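PDB 3P2H: AHL synthase from Burkholderia glumae, which probably makes N-acyl-homoserine lactone quorum-sensing signals from an acylated acyl carrier protein and S-adenosyl-L-methionine, releasing S-methyl-5'-thioadenosine. Local coordinates for residues E43-D48 against L100-A105; A163-S166 against M171-A174; R49-Y54 against T73-L78. The protein carries 3 engineered substitutions. All coordinates share one frame; numbering follows the deposited sequence.

Contact 1 of 3, residues E43-D48 against L100-A105; sequences ERDQYD and LSRFAA. With NOO (N-(3-oxocyclohex-1-en-1-yl)octanamide), chain C; MTA (5'-deoxy-5'-methylthioadenosine), chain B.
NH1 of R102 is held by three groups at once. R102 NH1 gives a hydrogen bond to E43 OE2 at 3.0 Å. It forms a salt bridge with D45 OD2, and it reaches N7 of MTA through a weak bond. The neighbouring NE of R102 bonds to E43 OE1 at 2.9 Å. R102 thus grips the E43 carboxylate side-on, one nitrogen to each oxygen. Both oxygens lie close to the guanidinium plane. The carboxylate itself is turned 36° from that plane, and the donors sit well above the carboxylate plane. E43 and R102 come from opposite directions. The R102 chain bends at chi2 (-61°), which helps bring its guanidinium between the acids and the adenine. E43 also has a salt bridge to R23, and D45 OD1 has one to R69. The two acids therefore sit among several arginines.

D45 OD2 does a second job. D45 OD2 accepts from N6 of MTA at 2.8 Å. Q46 OE1 takes MTA N6 as well, at 3.0 Å, so the amino group has two acceptors. R102 NH2 adds another weak bond to N7, and the Y47 ring has N6 near its edge. D45 is fixed from within its own loop. D45 OD1 accepts from Y47 N at 2.8 Å, which makes an Asx turn, and its backbone N gives to D48 OD2.

The next residue, F103, serves the other ligand. F103 N gives a weak bond to O8 of the inhibitor NOO at 3.2 Å. Its CB lies beside the start of the acyl chain. The loop 43-48 and the corner at R102 in strand 97-105 together form a salt-bridged wall of the MTA pocket, with the NOO pocket alongside.

Contact 2 of 3, residues A163-S166 against M171-A174; sequences APVS and MVVA
Segments 163-166 and 171-174 run antiparallel, and V165 and V172 form a hydrogen-bonded pair with their CA atoms 5.6 Å apart. This is a beta hairpin, made by strands 165-167 and 170-178. V165 N gives to V172 O at 2.9 Å, and V172 N gives back to V165 O at 2.8 Å. Both bonds are nearly straight. S166 and M171 form the following non-hydrogen-bonded pair. CA-H...O contacts add to the backbone pairing: P164 CA meets V172 O, and M171 CA meets V165 O. Past P164 the direct bonding gives way to water. One water molecule donates to A163 O and accepts from A174 N, which carries the link to the end of the contact.

V165 and V172 project from the same face of the sheet and lie side by side. V165 CG1 touches V172 CG2 at 4.0 Å. Strand 138-144 flanks 170-178 on its other edge, and V172 packs there on V142 and F144. The V172 side chain comes within about 5 Å of the bound MTA, nearest atoms, so the inner strand comes near the ligand site. V165 packs on L86.

M171 and S166 point to the other face. The M171 chain folds at chi2 (69°) and chi3 (62°). The bends carry SD back over the V165 carbonyl and set M171 CE against S166 CB at 4.0 Å. M171 SD also meets P164 CB at 4.1 Å, so the thioether lies across the 163-166 backbone. V173 meets the proline from the far end of the contact. It also packs on C145 and E148 of helix 145-154. V173 CG2 is anti to the backbone N, and it touches P164 N at 3.8 Å.

Contact 3 of 3, residues R49-Y54 against T73-L78; sequences RDDTVY and TTRPYL. With MTA (5'-deoxy-5'-methylthioadenosine), chain B.
The R49 guanidinium meets its partners along its edges: the D51 carboxylate, the P76 carbonyl and a water all lie in its plane. The R75 side chain approaches it obliquely, with CB 3.7 Å from R49 NH2. R49 NH1 gives to P76 O at 3.0 Å in a nearly straight bond. This donor is tilted 28° from the plane of the carbonyl it meets. The water accepts from R49 NH2 at 2.9 Å and donates to P76 O. The same carbonyl oxygen is thus reached directly and through water.

R49 also grips D51 side-on. R49 NE gives to D51 OD2 at 2.8 Å, and R49 NH2 gives to D51 OD1 at 2.9 Å. Both oxygens use their syn lone pairs, and both bonds are almost straight. This paired bond holds the carboxylate edge to edge with the guanidinium, in its plane, and limits rotation of the arginine end. R49 bends at chi3 (-57°) as it turns back to D51.

The local frame is a type I beta turn from R49 to T52, just before strand 53-58. T52 N bonds to R49 O, and R49 N gives to T52 OG1 at 2.7 Å. The facing segment 73-78 leaves strand 64-72 and leads into helix 78-81, with Y77 at its N-cap position. The contact therefore joins the loops at the ends of two paired strands of the central sheet.

D51 OD1 has a second charged partner in R75 NH1, a salt bridge at 3.1 Å. R75 stretches out from CG to NE and crosses D51 at an angle, their flat ends turned 50° apart. The one carboxylate thus bridges the two arginines. Further along the segment, L78 CD1 lies 3.7 Å from the adenine carbon C6 of MTA.

How the contacts relate
Contact 1 is buried, contact 2 partly buried, and contact 3 at the surface. All three reach the same mixed sheet. Contacts 1 and 3 are joined directly: D48 of contact 1 bonds probably to Y54 of contact 3, the Y47 carbonyl probably to T52, and Y47 packs on Y77 and L78. Both touch MTA, contact 1 through polar atoms and contact 3 through leucine carbons. Each also has an arginine-carboxylate network, buried at the ligand in one and near water in the other. Contact 2 is separate, its centre about 18 Å from that of contact 1. It relies on strand pairing and apolar side chains and has no salt bridge between its segments.

Contact 1 of 3, residues E43-D48 against L100-A105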
loop_
_atom_site.group_PDB
_atom_site.type_symbol
_atom_site.label_atom_id
_atom_site.label_comp_id
_atom_site.label_asym_id
_atom_site.label_seq_id
_atom_site.Cartn_x
_atom_site.Cartn_y
_atom_site.Cartn_z
ATOM N N GLU A 43 9.426 6.524 -10.452
ATOM C CA GLU A 43 9.100 5.108 -10.377
ATOM C C GLU A 43 7.587 4.995 -10.475
ATOM O O GLU A 43 6.876 5.405 -9.566
ATOM C CB GLU A 43 9.585 4.500 -9.055
ATOM C CG GLU A 43 9.360 2.991 -8.920
ATOM C CD GLU A 43 7.892 2.606 -8.730
ATOM O OE1 GLU A 43 7.334 2.869 -7.646
ATOM O OE2 GLU A 43 7.294 2.040 -9.669
ATOM N N ARG A 44 7.101 4.476 -11.598
ATOM C CA ARG A 44 5.666 4.283 -11.790
ATOM C C ARG A 44 5.437 3.114 -12.741
ATOM O O ARG A 44 6.301 2.793 -13.558
ATOM C CB ARG A 44 5.006 5.549 -12.349
ATOM C CG ARG A 44 5.203 5.785 -13.837
ATOM C CD ARG A 44 4.212 6.829 -14.353
ATOM N NE ARG A 44 4.345 8.097 -13.642
ATOM C CZ ARG A 44 3.734 9.229 -13.988
ATOM N NH1 ARG A 44 2.930 9.265 -15.047
ATOM N NH2 ARG A 44 3.935 10.335 -13.275
ATOM N N ASP A 45 4.283 2.466 -12.613
ATOM C CA ASP A 45 3.937 1.339 -13.474
ATOM C C ASP A 45 2.534 1.510 -14.064
ATOM O O ASP A 45 1.951 2.589 -13.985
ATOM C CB ASP A 45 4.020 0.016 -12.699
ATOM C CG ASP A 45 3.074 -0.032 -11.515
ATOM O OD1 ASP A 45 2.120 0.768 -11.472
ATOM O OD2 ASP A 45 3.278 -0.892 -10.634
ATOM N N GLN A 46 1.997 0.442 -14.645
ATOM C CA GLN A 46 0.674 0.492 -15.265
ATOM C C GLN A 46 -0.472 0.658 -14.271
ATOM O O GLN A 46 -1.612 0.897 -14.672
ATOM C CB GLN A 46 0.421 -0.770 -16.094
ATOM C CG GLN A 46 0.239 -2.044 -15.271
ATOM C CD GLN A 46 1.520 -2.840 -15.128
ATOM O OE1 GLN A 46 2.538 -2.319 -14.684
ATOM N NE2 GLN A 46 1.473 -4.119 -15.506
ATOM N N TYR A 47 -0.176 0.535 -12.983
ATOM C CA TYR A 47 -1.214 0.664 -11.967
ATOM C C TYR A 47 -1.378 2.078 -11.421
ATOM O O TYR A 47 -2.211 2.325 -10.550
ATOM C CB TYR A 47 -0.950 -0.342 -10.856
ATOM C CG TYR A 47 -0.953 -1.740 -11.417
ATOM C CD1 TYR A 47 -2.129 -2.301 -11.906
ATOM C CD2 TYR A 47 0.230 -2.454 -11.570
ATOM C CE1 TYR A 47 -2.126 -3.535 -12.548
ATOM C CE2 TYR A 47 0.246 -3.686 -12.209
ATOM C CZ TYR A 47 -0.937 -4.217 -12.701
ATOM O OH TYR A 47 -0.929 -5.403 -13.393
ATOM N N ASP A 48 -0.584 3.004 -11.949
ATOM C CA ASP A 48 -0.675 4.400 -11.549
ATOM C C ASP A 48 -1.572 5.059 -12.593
ATOM O O ASP A 48 -1.117 5.418 -13.673
ATOM C CB ASP A 48 0.716 5.030 -11.532
ATOM C CG ASP A 48 1.572 4.493 -10.404
ATOM O OD1 ASP A 48 1.150 4.627 -9.240
ATOM O OD2 ASP A 48 2.652 3.934 -10.678
ATOM N N LEU A 100 -3.613 -2.962 -1.555
ATOM C CA LEU A 100 -2.655 -2.013 -1.008
ATOM C C LEU A 100 -1.298 -2.371 -1.602
ATOM O O LEU A 100 -0.856 -3.509 -1.483
ATOM C CB LEU A 100 -2.604 -2.131 0.519
ATOM C CG LEU A 100 -1.604 -1.224 1.243
ATOM C CD1 LEU A 100 -1.930 0.234 0.958
ATOM C CD2 LEU A 100 -1.648 -1.499 2.744
ATOM N N SER A 101 -0.655 -1.413 -2.263
ATOM C CA SER A 101 0.659 -1.652 -2.856
ATOM C C SER A 101 1.572 -0.441 -2.660
ATOM O O SER A 101 1.151 0.571 -2.110
ATOM C CB SER A 101 0.530 -1.967 -4.351
ATOM O OG SER A 101 -0.126 -0.920 -5.039
ATOM N N ARG A 102 2.817 -0.556 -3.117
ATOM C CA ARG A 102 3.794 0.517 -2.985
ATOM C C ARG A 102 3.652 1.179 -1.617
ATOM O O ARG A 102 3.463 2.391 -1.508
ATOM C CB ARG A 102 3.608 1.551 -4.103
ATOM C CG ARG A 102 3.936 1.039 -5.508
ATOM C CD ARG A 102 5.395 0.593 -5.630
ATOM N NE ARG A 102 5.819 0.436 -7.022
ATOM C CZ ARG A 102 5.437 -0.551 -7.831
ATOM N NH1 ARG A 102 5.880 -0.592 -9.081
ATOM N NH2 ARG A 102 4.621 -1.506 -7.393
ATOM N N PHE A 103 3.738 0.361 -0.577
ATOM C CA PHE A 103 3.609 0.830 0.794
ATOM C C PHE A 103 4.992 0.953 1.421
ATOM O O PHE A 103 5.747 -0.014 1.465
ATOM C CB PHE A 103 2.763 -0.156 1.604
ATOM C CG PHE A 103 2.477 0.293 3.007
ATOM C CD1 PHE A 103 1.473 1.214 3.265
ATOM C CD2 PHE A 103 3.211 -0.217 4.077
ATOM C CE1 PHE A 103 1.198 1.621 4.567
ATOM C CE2 PHE A 103 2.943 0.186 5.388
ATOM C CZ PHE A 103 1.933 1.106 5.630
ATOM N N ALA A 104 5.315 2.144 1.910
ATOM C CA ALA A 104 6.612 2.383 2.527
ATOM C C ALA A 104 6.561 3.549 3.509
ATOM O O ALA A 104 5.737 4.459 3.373
ATOM C CB ALA A 104 7.647 2.666 1.446
ATOM N N ALA A 105 7.456 3.515 4.490
ATOM C CA ALA A 105 7.550 4.565 5.494
ATOM C C ALA A 105 9.025 4.811 5.819
ATOM O O ALA A 105 9.786 3.866 6.029
ATOM C CB ALA A 105 6.800 4.159 6.745
HETATM C C1 NOO C . 8.828 -2.324 2.836
HETATM O O1 NOO C . 9.348 -2.868 3.805
HETATM C C2 NOO C . 7.464 -2.742 2.301
HETATM C C3 NOO C . 7.126 -2.625 0.946
HETATM C C4 NOO C . 8.103 -1.852 0.035
HETATM C C5 NOO C . 8.925 -0.715 0.762
HETATM C C6 NOO C . 9.592 -1.184 2.092
HETATM N N7 NOO C . 5.932 -3.183 0.321
HETATM C C8 NOO C . 4.969 -2.708 -0.607
HETATM O O8 NOO C . 5.237 -2.201 -1.692
HETATM C C9 NOO C . 3.465 -2.821 -0.273
HETATM C C10 NOO C . 2.994 -3.698 0.916
HETATM C C11 NOO C . 1.561 -4.228 0.635
HETATM C C12 NOO C . 0.678 -4.247 1.895
HETATM C C13 NOO C . -0.693 -4.896 1.602
HETATM C C14 NOO C . -1.252 -5.623 2.840
HETATM C C15 NOO C . -2.704 -6.064 2.628
HETATM C CS MTA B . 5.857 -6.333 -4.747
HETATM S "S5'" MTA B . 7.089 -7.664 -4.625
HETATM C "C5'" MTA B . 8.548 -6.855 -5.349
HETATM C "C4'" MTA B . 8.738 -7.215 -6.824
HETATM O "O4'" MTA B . 7.571 -6.739 -7.549
HETATM C "C2'" MTA B . 9.362 -5.511 -8.418
HETATM O "O2'" MTA B . 10.233 -5.167 -9.500
HETATM C "C3'" MTA B . 9.980 -6.488 -7.357
HETATM O "O3'" MTA B . 10.831 -7.433 -8.017
HETATM C "C1'" MTA B . 8.069 -6.243 -8.820
HETATM N N9 MTA B . 7.059 -5.331 -9.396
HETATM C C8 MTA B . 6.477 -4.242 -8.792
HETATM N N7 MTA B . 5.627 -3.665 -9.585
HETATM C C5 MTA B . 5.597 -4.346 -10.761
HETATM C C6 MTA B . 4.879 -4.208 -11.996
HETATM N N6 MTA B . 3.972 -3.177 -12.159
HETATM N N1 MTA B . 5.109 -5.112 -13.004
HETATM C C2 MTA B . 6.000 -6.138 -12.866
HETATM N N3 MTA B . 6.689 -6.277 -11.694
HETATM C C4 MTA B . 6.527 -5.434 -10.647
#

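Contact 2 of 3, residues A163-S166 against M171-A174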
loop_
_atom_site.group_PDB
_atom_site.type_symbol
_atom_site.label_atom_id
_atom_site.label_comp_id
_atom_site.label_asym_id
_atom_site.label_seq_id
_atom_site.Cartn_x
_atom_site.Cartn_y
_atom_site.Cartn_z
ATOM N N ALA A 163 1.129 -18.856 0.535
ATOM C CA ALA A 163 2.344 -19.276 1.222
ATOM C C ALA A 163 3.465 -18.296 0.903
ATOM O O ALA A 163 3.513 -17.742 -0.189
ATOM C CB ALA A 163 2.740 -20.696 0.777
ATOM N N PRO A 164 4.379 -18.065 1.858
ATOM C CA PRO A 164 5.490 -17.140 1.634
ATOM C C PRO A 164 6.481 -17.649 0.591
ATOM O O PRO A 164 6.674 -18.850 0.430
ATOM C CB PRO A 164 6.112 -16.999 3.021
ATOM C CG PRO A 164 5.816 -18.312 3.657
ATOM C CD PRO A 164 4.393 -18.573 3.240
ATOM N N VAL A 165 7.099 -16.715 -0.118
ATOM C CA VAL A 165 8.060 -17.043 -1.159
ATOM C C VAL A 165 9.112 -15.943 -1.188
ATOM O O VAL A 165 8.830 -14.795 -0.846
ATOM C CB VAL A 165 7.359 -17.118 -2.534
ATOM C CG1 VAL A 165 6.786 -15.762 -2.887
ATOM C CG2 VAL A 165 8.324 -17.590 -3.595
ATOM N N SER A 166 10.330 -16.302 -1.570
ATOM C CA SER A 166 11.407 -15.329 -1.646
ATOM C C SER A 166 11.588 -14.958 -3.115
ATOM O O SER A 166 11.954 -15.800 -3.936
ATOM C CB SER A 166 12.693 -15.926 -1.070
ATOM O OG SER A 166 13.754 -14.983 -1.070
ATOM N N MET A 171 11.951 -12.139 0.954
ATOM C CA MET A 171 10.823 -12.928 1.440
ATOM C C MET A 171 9.556 -12.085 1.492
ATOM O O MET A 171 9.520 -11.051 2.158
ATOM C CB MET A 171 11.120 -13.485 2.834
ATOM C CG MET A 171 10.092 -14.503 3.336
ATOM S SD MET A 171 10.113 -16.088 2.430
ATOM C CE MET A 171 11.768 -16.632 2.799
ATOM N N VAL A 172 8.524 -12.531 0.782
ATOM C CA VAL A 172 7.247 -11.829 0.739
ATOM C C VAL A 172 6.091 -12.819 0.818
ATOM O O VAL A 172 6.283 -14.034 0.710
ATOM C CB VAL A 172 7.087 -11.013 -0.565
ATOM C CG1 VAL A 172 8.290 -10.105 -0.771
ATOM C CG2 VAL A 172 6.919 -11.957 -1.747
ATOM N N VAL A 173 4.888 -12.292 1.001
ATOM C CA VAL A 173 3.711 -13.131 1.089
ATOM C C VAL A 173 2.465 -12.329 0.759
ATOM O O VAL A 173 2.397 -11.136 1.043
ATOM C CB VAL A 173 3.571 -13.731 2.512
ATOM C CG1 VAL A 173 3.263 -12.627 3.521
ATOM C CG2 VAL A 173 2.498 -14.793 2.519
ATOM N N ALA A 174 1.490 -12.975 0.129
ATOM C CA ALA A 174 0.241 -12.300 -0.194
ATOM C C ALA A 174 -0.429 -12.149 1.167
ATOM O O ALA A 174 -0.570 -13.126 1.903
ATOM C CB ALA A 174 -0.599 -13.156 -1.120
HETATM O O HOH W 1 1.824 -15.683 -0.980
#

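Contact 3 of 3, residues R49-Y54 against T73-L78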
loop_
_atom_site.group_PDB
_atom_site.type_symbol
_atom_site.label_atom_id
_atom_site.label_comp_id
_atom_site.label_asym_id
_atom_site.label_seq_id
_atom_site.Cartn_x
_atom_site.Cartn_y
_atom_site.Cartn_z
ATOM N N ARG A 49 -2.854 5.190 -12.263
ATOM C CA ARG A 49 -3.850 5.750 -13.174
ATOM C C ARG A 49 -4.585 6.931 -12.550
ATOM O O ARG A 49 -4.409 7.229 -11.370
ATOM C CB ARG A 49 -4.875 4.672 -13.541
ATOM C CG ARG A 49 -4.271 3.314 -13.877
ATOM C CD ARG A 49 -5.348 2.274 -14.213
ATOM N NE ARG A 49 -6.322 2.106 -13.133
ATOM C CZ ARG A 49 -6.494 0.988 -12.432
ATOM N NH1 ARG A 49 -5.754 -0.087 -12.687
ATOM N NH2 ARG A 49 -7.412 0.944 -11.473
ATOM N N ASP A 50 -5.426 7.590 -13.338
ATOM C CA ASP A 50 -6.173 8.731 -12.831
ATOM C C ASP A 50 -7.033 8.335 -11.638
ATOM O O ASP A 50 -7.236 9.138 -10.727
ATOM C CB ASP A 50 -7.088 9.322 -13.907
ATOM C CG ASP A 50 -6.326 10.007 -15.027
ATOM O OD1 ASP A 50 -5.118 10.295 -14.870
ATOM O OD2 ASP A 50 -6.953 10.273 -16.074
ATOM N N ASP A 51 -7.534 7.100 -11.647
ATOM C CA ASP A 51 -8.404 6.623 -10.573
ATOM C C ASP A 51 -7.677 6.030 -9.362
ATOM O O ASP A 51 -8.304 5.702 -8.354
ATOM C CB ASP A 51 -9.411 5.605 -11.132
ATOM C CG ASP A 51 -8.763 4.302 -11.551
ATOM O OD1 ASP A 51 -9.002 3.282 -10.870
ATOM O OD2 ASP A 51 -8.014 4.291 -12.552
ATOM N N THR A 52 -6.356 5.909 -9.455
ATOM C CA THR A 52 -5.570 5.355 -8.360
ATOM C C THR A 52 -5.647 6.267 -7.143
ATOM O O THR A 52 -5.665 7.486 -7.280
ATOM C CB THR A 52 -4.090 5.195 -8.766
ATOM O OG1 THR A 52 -4.005 4.354 -9.922
ATOM C CG2 THR A 52 -3.290 4.571 -7.636
ATOM N N VAL A 53 -5.712 5.673 -5.956
ATOM C CA VAL A 53 -5.772 6.447 -4.717
ATOM C C VAL A 53 -4.393 6.396 -4.072
ATOM O O VAL A 53 -3.761 5.340 -4.044
ATOM C CB VAL A 53 -6.826 5.868 -3.737
ATOM C CG1 VAL A 53 -6.790 6.618 -2.413
ATOM C CG2 VAL A 53 -8.210 5.972 -4.361
ATOM N N TYR A 54 -3.923 7.536 -3.571
ATOM C CA TYR A 54 -2.601 7.597 -2.946
ATOM C C TYR A 54 -2.595 8.199 -1.548
ATOM O O TYR A 54 -3.367 9.107 -1.231
ATOM C CB TYR A 54 -1.636 8.425 -3.796
ATOM C CG TYR A 54 -1.372 7.888 -5.178
ATOM C CD1 TYR A 54 -0.525 6.799 -5.379
ATOM C CD2 TYR A 54 -1.972 8.475 -6.290
ATOM C CE1 TYR A 54 -0.278 6.309 -6.658
ATOM C CE2 TYR A 54 -1.735 7.997 -7.571
ATOM C CZ TYR A 54 -0.890 6.917 -7.751
ATOM O OH TYR A 54 -0.662 6.454 -9.024
ATOM N N THR A 73 -10.286 -3.877 -6.363
ATOM C CA THR A 73 -10.045 -5.140 -7.051
ATOM C C THR A 73 -10.969 -5.358 -8.249
ATOM O O THR A 73 -10.751 -6.275 -9.043
ATOM C CB THR A 73 -10.174 -6.337 -6.103
ATOM O OG1 THR A 73 -11.435 -6.285 -5.429
ATOM C CG2 THR A 73 -9.031 -6.336 -5.091
ATOM N N THR A 74 -11.995 -4.522 -8.383
ATOM C CA THR A 74 -12.913 -4.647 -9.506
ATOM C C THR A 74 -12.245 -4.118 -10.777
ATOM O O THR A 74 -12.802 -4.206 -11.870
ATOM C CB THR A 74 -14.211 -3.875 -9.263
ATOM O OG1 THR A 74 -13.904 -2.508 -8.987
ATOM C CG2 THR A 74 -14.976 -4.473 -8.093
ATOM N N ARG A 75 -11.054 -3.551 -10.619
ATOM C CA ARG A 75 -10.297 -3.041 -11.757
ATOM C C ARG A 75 -8.933 -3.714 -11.726
ATOM O O ARG A 75 -8.563 -4.322 -10.725
ATOM C CB ARG A 75 -10.152 -1.518 -11.683
ATOM C CG ARG A 75 -11.463 -0.777 -11.913
ATOM C CD ARG A 75 -11.252 0.720 -12.103
ATOM N NE ARG A 75 -12.531 1.420 -12.146
ATOM C CZ ARG A 75 -12.676 2.729 -12.329
ATOM N NH1 ARG A 75 -11.613 3.508 -12.491
ATOM N NH2 ARG A 75 -13.893 3.258 -12.347
ATOM N N PRO A 76 -8.170 -3.624 -12.824
ATOM C CA PRO A 76 -6.847 -4.252 -12.877
ATOM C C PRO A 76 -5.939 -3.896 -11.705
ATOM O O PRO A 76 -5.865 -2.735 -11.311
ATOM C CB PRO A 76 -6.287 -3.753 -14.205
ATOM C CG PRO A 76 -7.522 -3.612 -15.054
ATOM C CD PRO A 76 -8.483 -2.950 -14.099
ATOM N N TYR A 77 -5.271 -4.902 -11.141
ATOM C CA TYR A 77 -4.331 -4.672 -10.043
ATOM C C TYR A 77 -3.100 -5.598 -10.071
ATOM O O TYR A 77 -3.101 -6.640 -10.723
ATOM C CB TYR A 77 -5.037 -4.703 -8.680
ATOM C CG TYR A 77 -5.698 -5.995 -8.246
ATOM C CD1 TYR A 77 -6.944 -6.385 -8.751
ATOM C CD2 TYR A 77 -5.125 -6.776 -7.245
ATOM C CE1 TYR A 77 -7.606 -7.520 -8.247
ATOM C CE2 TYR A 77 -5.770 -7.902 -6.742
ATOM C CZ TYR A 77 -7.009 -8.267 -7.239
ATOM O OH TYR A 77 -7.653 -9.355 -6.688
ATOM N N LEU A 78 -2.051 -5.185 -9.367
ATOM C CA LEU A 78 -0.765 -5.886 -9.337
ATOM C C LEU A 78 -0.746 -7.378 -8.990
ATOM O O LEU A 78 -0.246 -8.191 -9.764
ATOM C CB LEU A 78 0.193 -5.117 -8.414
ATOM C CG LEU A 78 1.677 -5.499 -8.401
ATOM C CD1 LEU A 78 2.208 -5.561 -9.823
ATOM C CD2 LEU A 78 2.458 -4.477 -7.583
HETATM C CS MTA B . 5.857 -6.333 -4.747
HETATM S "S5'" MTA B . 7.089 -7.664 -4.625
HETATM C "C5'" MTA B . 8.548 -6.855 -5.349
HETATM C "C4'" MTA B . 8.738 -7.215 -6.824
HETATM O "O4'" MTA B . 7.571 -6.739 -7.549
HETATM C "C2'" MTA B . 9.362 -5.511 -8.418
HETATM O "O2'" MTA B . 10.233 -5.167 -9.500
HETATM C "C3'" MTA B . 9.980 -6.488 -7.357
HETATM O "O3'" MTA B . 10.831 -7.433 -8.017
HETATM C "C1'" MTA B . 8.069 -6.243 -8.820
HETATM N N9 MTA B . 7.059 -5.331 -9.396
HETATM C C8 MTA B . 6.477 -4.242 -8.792
HETATM N N7 MTA B . 5.627 -3.665 -9.585
HETATM C C5 MTA B . 5.597 -4.346 -10.761
HETATM C C6 MTA B . 4.879 -4.208 -11.996
HETATM N N6 MTA B . 3.972 -3.177 -12.159
HETATM N N1 MTA B . 5.109 -5.112 -13.004
HETATM C C2 MTA B . 6.000 -6.138 -12.866
HETATM N N3 MTA B . 6.689 -6.277 -11.694
HETATM C C4 MTA B . 6.527 -5.434 -10.647
HETATM O O HOH W 2 -7.659 -1.348 -9.710
#